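Local coordinates for protein aerobactin synthase IucA (Klebsiella pneumoniae subsp. pneumoniae, PDB 5JM8) that probably joins citrate to N6-acetyl-N6-hydroxylysine with the use of ATP, a step in making the siderophore aerobactin, at residues 175-188 / 248-261. Sequence-based numbering, arbitrary orientation.
Sequences PHFPLRWFAVNKTQ and LIKDLGEAGAPWLP
Leu179 lies across the indole of Trp259: its CG sits over the five-membered ring, 3.8 Å from the centroid, and CD1 reaches toward the rim of the same face. Trp181 instead turns its ring edge to segment 248-261. With CG anti to the carbonyl carbon (chi1 -63°), the ring lies beside Ala255, and NE1 gives a bent hydrogen bond to Ala255 O (3.0 Å, 140°), above the carbonyl plane. Helix 198-209 packs against both tryptophans. Trp181 also faces Leu252 and Gly253, a classic beta bulge. Phe182 turns a ring edge to Asp251 OD1 (3.4 Å from CE1), and the same oxygen accepts Gly253 N in an Asx turn. The extended Arg180 side chain crosses that of Asp251 at about a right angle, guanidinium and carboxylate planes 68° apart, a salt bridge whose modelled closeness is doubtful. Strand 177-185 pairs antiparallel with 249-253, then through Phe177 and Trp259 with 258-261, which belongs to another sheet. At the corner between them, the indole N-H and water 1 both donate to Ala255 O, and the water also accepts from Leu179 N (2.7 Å) and donates to Ala257 O, so these polar atoms are bonded where the chain leaves one sheet for the other.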
loop_
_atom_site.group_PDB
_atom_site.type_symbol
_atom_site.label_atom_id
_atom_site.label_comp_id
_atom_site.label_asym_id
_atom_site.label_seq_id
_atom_site.Cartn_x
_atom_site.Cartn_y
_atom_site.Cartn_z
ATOM N N PRO A 175 12.715 16.414 -9.380
ATOM C CA PRO A 175 11.436 16.982 -9.797
ATOM C C PRO A 175 10.549 15.974 -10.503
ATOM O O PRO A 175 10.960 14.842 -10.752
ATOM C CB PRO A 175 11.858 18.080 -10.764
ATOM C CG PRO A 175 13.044 17.486 -11.446
ATOM C CD PRO A 175 13.753 16.640 -10.403
ATOM N N HIS A 176 9.334 16.398 -10.825
ATOM C CA HIS A 176 8.461 15.616 -11.680
ATOM C C HIS A 176 7.501 16.549 -12.402
ATOM O O HIS A 176 7.278 17.681 -11.971
ATOM C CB HIS A 176 7.699 14.567 -10.875
ATOM C CG HIS A 176 6.843 15.138 -9.789
ATOM N ND1 HIS A 176 7.302 15.340 -8.505
ATOM C CD2 HIS A 176 5.548 15.532 -9.792
ATOM C CE1 HIS A 176 6.329 15.845 -7.767
ATOM N NE2 HIS A 176 5.254 15.969 -8.524
ATOM N N PHE A 177 6.953 16.079 -13.515
ATOM C CA PHE A 177 6.049 16.895 -14.313
ATOM C C PHE A 177 5.215 16.033 -15.251
ATOM O O PHE A 177 5.662 14.969 -15.678
ATOM C CB PHE A 177 6.840 17.928 -15.117
ATOM C CG PHE A 177 7.938 17.333 -15.952
ATOM C CD1 PHE A 177 7.653 16.729 -17.165
ATOM C CD2 PHE A 177 9.255 17.381 -15.525
ATOM C CE1 PHE A 177 8.657 16.181 -17.934
ATOM C CE2 PHE A 177 10.265 16.834 -16.292
ATOM C CZ PHE A 177 9.966 16.233 -17.499
ATOM N N PRO A 178 3.995 16.488 -15.579
ATOM C CA PRO A 178 3.215 15.754 -16.575
ATOM C C PRO A 178 3.718 16.059 -17.982
ATOM O O PRO A 178 4.335 17.104 -18.187
ATOM C CB PRO A 178 1.797 16.277 -16.358
ATOM C CG PRO A 178 2.000 17.676 -15.904
ATOM C CD PRO A 178 3.278 17.683 -15.098
ATOM N N LEU A 179 3.463 15.165 -18.932
ATOM C CA LEU A 179 3.919 15.368 -20.302
ATOM C C LEU A 179 3.142 16.477 -20.991
ATOM O O LEU A 179 2.053 16.846 -20.560
ATOM C CB LEU A 179 3.778 14.082 -21.118
ATOM C CG LEU A 179 4.629 12.887 -20.698
ATOM C CD1 LEU A 179 4.375 11.724 -21.641
ATOM C CD2 LEU A 179 6.102 13.254 -20.676
ATOM N N ARG A 180 3.722 17.003 -22.065
ATOM C CA ARG A 180 3.013 17.890 -22.972
ATOM C C ARG A 180 2.418 17.029 -24.076
ATOM O O ARG A 180 2.994 16.003 -24.435
ATOM C CB ARG A 180 3.949 18.952 -23.542
ATOM C CG ARG A 180 3.265 19.988 -24.409
ATOM C CD ARG A 180 4.251 21.058 -24.825
ATOM N NE ARG A 180 3.628 22.128 -25.596
ATOM C CZ ARG A 180 3.020 23.181 -25.062
ATOM N NH1 ARG A 180 2.935 23.315 -23.745
ATOM N NH2 ARG A 180 2.491 24.104 -25.851
ATOM N N TRP A 181 1.272 17.439 -24.611
ATOM C CA TRP A 181 0.540 16.605 -25.562
ATOM C C TRP A 181 0.042 17.378 -26.779
ATOM O O TRP A 181 -0.510 18.470 -26.646
ATOM C CB TRP A 181 -0.648 15.945 -24.863
ATOM C CG TRP A 181 -0.262 14.998 -23.763
ATOM C CD1 TRP A 181 -0.058 15.306 -22.448
ATOM C CD2 TRP A 181 -0.043 13.588 -23.882
ATOM N NE1 TRP A 181 0.275 14.174 -21.743
ATOM C CE2 TRP A 181 0.292 13.106 -22.602
ATOM C CE3 TRP A 181 -0.096 12.686 -24.949
ATOM C CZ2 TRP A 181 0.571 11.764 -22.359
ATOM C CZ3 TRP A 181 0.182 11.355 -24.707
ATOM C CH2 TRP A 181 0.510 10.906 -23.423
ATOM N N PHE A 182 0.248 16.797 -27.960
ATOM C CA PHE A 182 -0.299 17.329 -29.205
ATOM C C PHE A 182 -1.314 16.366 -29.800
ATOM O O PHE A 182 -1.084 15.157 -29.835
ATOM C CB PHE A 182 0.801 17.573 -30.245
ATOM C CG PHE A 182 1.746 18.695 -29.908
ATOM C CD1 PHE A 182 1.535 19.521 -28.814
ATOM C CD2 PHE A 182 2.851 18.926 -30.707
ATOM C CE1 PHE A 182 2.415 20.547 -28.523
ATOM C CE2 PHE A 182 3.733 19.948 -30.420
ATOM C CZ PHE A 182 3.515 20.759 -29.329
ATOM N N ALA A 183 -2.433 16.902 -30.275
ATOM C CA ALA A 183 -3.317 16.141 -31.149
ATOM C C ALA A 183 -2.798 16.315 -32.569
ATOM O O ALA A 183 -2.711 17.437 -33.067
ATOM C CB ALA A 183 -4.754 16.606 -31.025
ATOM N N VAL A 184 -2.436 15.204 -33.204
ATOM C CA VAL A 184 -1.747 15.237 -34.489
ATOM C C VAL A 184 -2.415 14.330 -35.517
ATOM O O VAL A 184 -2.761 13.188 -35.215
ATOM C CB VAL A 184 -0.273 14.804 -34.332
ATOM C CG1 VAL A 184 0.461 14.896 -35.662
ATOM C CG2 VAL A 184 0.422 15.648 -33.277
ATOM N N ASN A 185 -2.586 14.841 -36.733
ATOM C CA ASN A 185 -3.105 14.028 -37.826
ATOM C C ASN A 185 -2.087 12.949 -38.180
ATOM O O ASN A 185 -0.892 13.223 -38.283
ATOM C CB ASN A 185 -3.427 14.898 -39.050
ATOM C CG ASN A 185 -4.127 14.121 -40.160
ATOM O OD1 ASN A 185 -3.854 12.943 -40.382
ATOM N ND2 ASN A 185 -5.029 14.788 -40.867
ATOM N N LYS A 186 -2.572 11.725 -38.374
ATOM C CA LYS A 186 -1.709 10.571 -38.615
ATOM C C LYS A 186 -0.794 10.752 -39.825
ATOM O O LYS A 186 0.257 10.115 -39.917
ATOM C CB LYS A 186 -2.558 9.317 -38.804
ATOM C CG LYS A 186 -3.499 9.371 -39.995
ATOM C CD LYS A 186 -4.329 8.101 -40.079
ATOM C CE LYS A 186 -5.287 8.130 -41.253
ATOM N NZ LYS A 186 -6.119 6.899 -41.306
ATOM N N THR A 187 -1.194 11.621 -40.747
ATOM C CA THR A 187 -0.382 11.918 -41.925
ATOM C C THR A 187 0.900 12.649 -41.552
ATOM O O THR A 187 1.776 12.835 -42.398
ATOM C CB THR A 187 -1.142 12.785 -42.948
ATOM O OG1 THR A 187 -1.436 14.063 -42.371
ATOM C CG2 THR A 187 -2.439 12.113 -43.383
ATOM N N GLN A 188 0.999 13.074 -40.294
ATOM C CA GLN A 188 2.186 13.768 -39.806
ATOM C C GLN A 188 2.873 13.005 -38.674
ATOM O O GLN A 188 3.742 13.548 -37.989
ATOM C CB GLN A 188 1.820 15.177 -39.337
ATOM C CG GLN A 188 1.237 16.055 -40.435
ATOM C CD GLN A 188 2.146 16.159 -41.646
ATOM O OE1 GLN A 188 1.771 15.772 -42.752
ATOM N NE2 GLN A 188 3.346 16.687 -41.442
ATOM N N LEU A 248 -3.334 20.398 -38.661
ATOM C CA LEU A 248 -2.839 19.034 -38.495
ATOM C C LEU A 248 -2.191 18.834 -37.130
ATOM O O LEU A 248 -1.882 17.706 -36.747
ATOM C CB LEU A 248 -1.842 18.689 -39.601
ATOM C CG LEU A 248 -2.414 18.716 -41.020
ATOM C CD1 LEU A 248 -1.319 18.510 -42.053
ATOM C CD2 LEU A 248 -3.518 17.684 -41.203
ATOM N N ILE A 249 -1.974 19.931 -36.410
ATOM C CA ILE A 249 -1.494 19.869 -35.034
ATOM C C ILE A 249 -2.316 20.779 -34.131
ATOM O O ILE A 249 -2.536 21.950 -34.446
ATOM C CB ILE A 249 -0.004 20.264 -34.926
ATOM C CG1 ILE A 249 0.870 19.169 -35.545
ATOM C CG2 ILE A 249 0.392 20.489 -33.457
ATOM C CD1 ILE A 249 2.366 19.456 -35.513
ATOM N N LYS A 250 -2.758 20.228 -33.003
ATOM C CA LYS A 250 -3.397 21.011 -31.955
ATOM C C LYS A 250 -2.613 20.846 -30.659
ATOM O O LYS A 250 -2.325 19.728 -30.233
ATOM C CB LYS A 250 -4.855 20.587 -31.757
ATOM C CG LYS A 250 -5.579 21.364 -30.662
ATOM C CD LYS A 250 -7.016 20.905 -30.493
ATOM C CE LYS A 250 -7.722 21.695 -29.399
ATOM N NZ LYS A 250 -9.127 21.246 -29.193
ATOM N N ASP A 251 -2.269 21.969 -30.042
ATOM C CA ASP A 251 -1.519 21.969 -28.795
ATOM C C ASP A 251 -2.454 21.823 -27.593
ATOM O O ASP A 251 -3.179 22.755 -27.244
ATOM C CB ASP A 251 -0.707 23.260 -28.683
ATOM C CG ASP A 251 0.228 23.265 -27.492
ATOM O OD1 ASP A 251 0.210 22.301 -26.698
ATOM O OD2 ASP A 251 0.984 24.248 -27.347
ATOM N N LEU A 252 -2.418 20.656 -26.955
ATOM C CA LEU A 252 -3.315 20.360 -25.841
ATOM C C LEU A 252 -2.719 20.776 -24.499
ATOM O O LEU A 252 -3.410 20.785 -23.480
ATOM C CB LEU A 252 -3.653 18.866 -25.819
ATOM C CG LEU A 252 -4.340 18.318 -27.073
ATOM C CD1 LEU A 252 -4.588 16.823 -26.943
ATOM C CD2 LEU A 252 -5.649 19.046 -27.345
ATOM N N GLY A 253 -1.436 21.121 -24.500
ATOM C CA GLY A 253 -0.764 21.542 -23.285
ATOM C C GLY A 253 -0.281 20.373 -22.446
ATOM O O GLY A 253 -0.220 19.236 -22.922
ATOM N N GLU A 254 0.062 20.659 -21.193
ATOM C CA GLU A 254 0.505 19.627 -20.262
ATOM C C GLU A 254 -0.681 18.945 -19.596
ATOM O O GLU A 254 -1.690 19.587 -19.302
ATOM C CB GLU A 254 1.418 20.226 -19.194
ATOM C CG GLU A 254 2.670 20.873 -19.745
ATOM C CD GLU A 254 3.515 21.511 -18.663
ATOM O OE1 GLU A 254 3.095 21.487 -17.486
ATOM O OE2 GLU A 254 4.600 22.037 -18.990
ATOM N N ALA A 255 -0.552 17.644 -19.352
ATOM C CA ALA A 255 -1.630 16.877 -18.743
ATOM C C ALA A 255 -1.174 15.490 -18.321
ATOM O O ALA A 255 -0.251 14.920 -18.906
ATOM C CB ALA A 255 -2.803 16.759 -19.708
ATOM N N GLY A 256 -1.834 14.957 -17.299
ATOM C CA GLY A 256 -1.721 13.551 -16.968
ATOM C C GLY A 256 -0.794 13.208 -15.822
ATOM O O GLY A 256 -0.499 14.036 -14.959
ATOM N N ALA A 257 -0.340 11.958 -15.827
ATOM C CA ALA A 257 0.443 11.404 -14.732
ATOM C C ALA A 257 1.794 12.097 -14.597
ATOM O O ALA A 257 2.301 12.663 -15.563
ATOM C CB ALA A 257 0.636 9.910 -14.943
ATOM N N PRO A 258 2.380 12.057 -13.390
ATOM C CA PRO A 258 3.690 12.675 -13.159
ATOM C C PRO A 258 4.839 11.828 -13.691
ATOM O O PRO A 258 4.829 10.609 -13.520
ATOM C CB PRO A 258 3.754 12.783 -11.637
ATOM C CG PRO A 258 2.943 11.639 -11.157
ATOM C CD PRO A 258 1.830 11.467 -12.156
ATOM N N TRP A 259 5.813 12.474 -14.323
ATOM C CA TRP A 259 6.981 11.785 -14.863
ATOM C C TRP A 259 8.259 12.274 -14.197
ATOM O O TRP A 259 8.395 13.457 -13.896
ATOM C CB TRP A 259 7.067 11.991 -16.371
ATOM C CG TRP A 259 6.022 11.244 -17.112
ATOM C CD1 TRP A 259 4.722 11.611 -17.289
ATOM C CD2 TRP A 259 6.180 9.989 -17.779
ATOM N NE1 TRP A 259 4.061 10.663 -18.029
ATOM C CE2 TRP A 259 4.935 9.655 -18.340
ATOM C CE3 TRP A 259 7.255 9.114 -17.950
ATOM C CZ2 TRP A 259 4.738 8.486 -19.065
ATOM C CZ3 TRP A 259 7.057 7.956 -18.670
ATOM C CH2 TRP A 259 5.809 7.652 -19.219
ATOM N N LEU A 260 9.191 11.351 -13.980
ATOM C CA LEU A 260 10.451 11.655 -13.313
ATOM C C LEU A 260 11.619 11.597 -14.294
ATOM O O LEU A 260 11.858 10.553 -14.901
ATOM C CB LEU A 260 10.703 10.670 -12.167
ATOM C CG LEU A 260 9.990 10.888 -10.832
ATOM C CD1 LEU A 260 8.480 10.749 -10.955
ATOM C CD2 LEU A 260 10.536 9.908 -9.808
ATOM N N PRO A 261 12.349 12.714 -14.466
ATOM C CA PRO A 261 13.581 12.577 -15.250
ATOM C C PRO A 261 14.585 11.666 -14.550
ATOM O O PRO A 261 14.810 11.816 -13.350
ATOM C CB PRO A 261 14.107 14.016 -15.354
ATOM C CG PRO A 261 13.391 14.785 -14.294
ATOM C CD PRO A 261 12.062 14.121 -14.132
HETATM O O HOH W 1 1.951 12.955 -18.359
HETATM O O HOH W 2 5.018 22.278 -21.381
#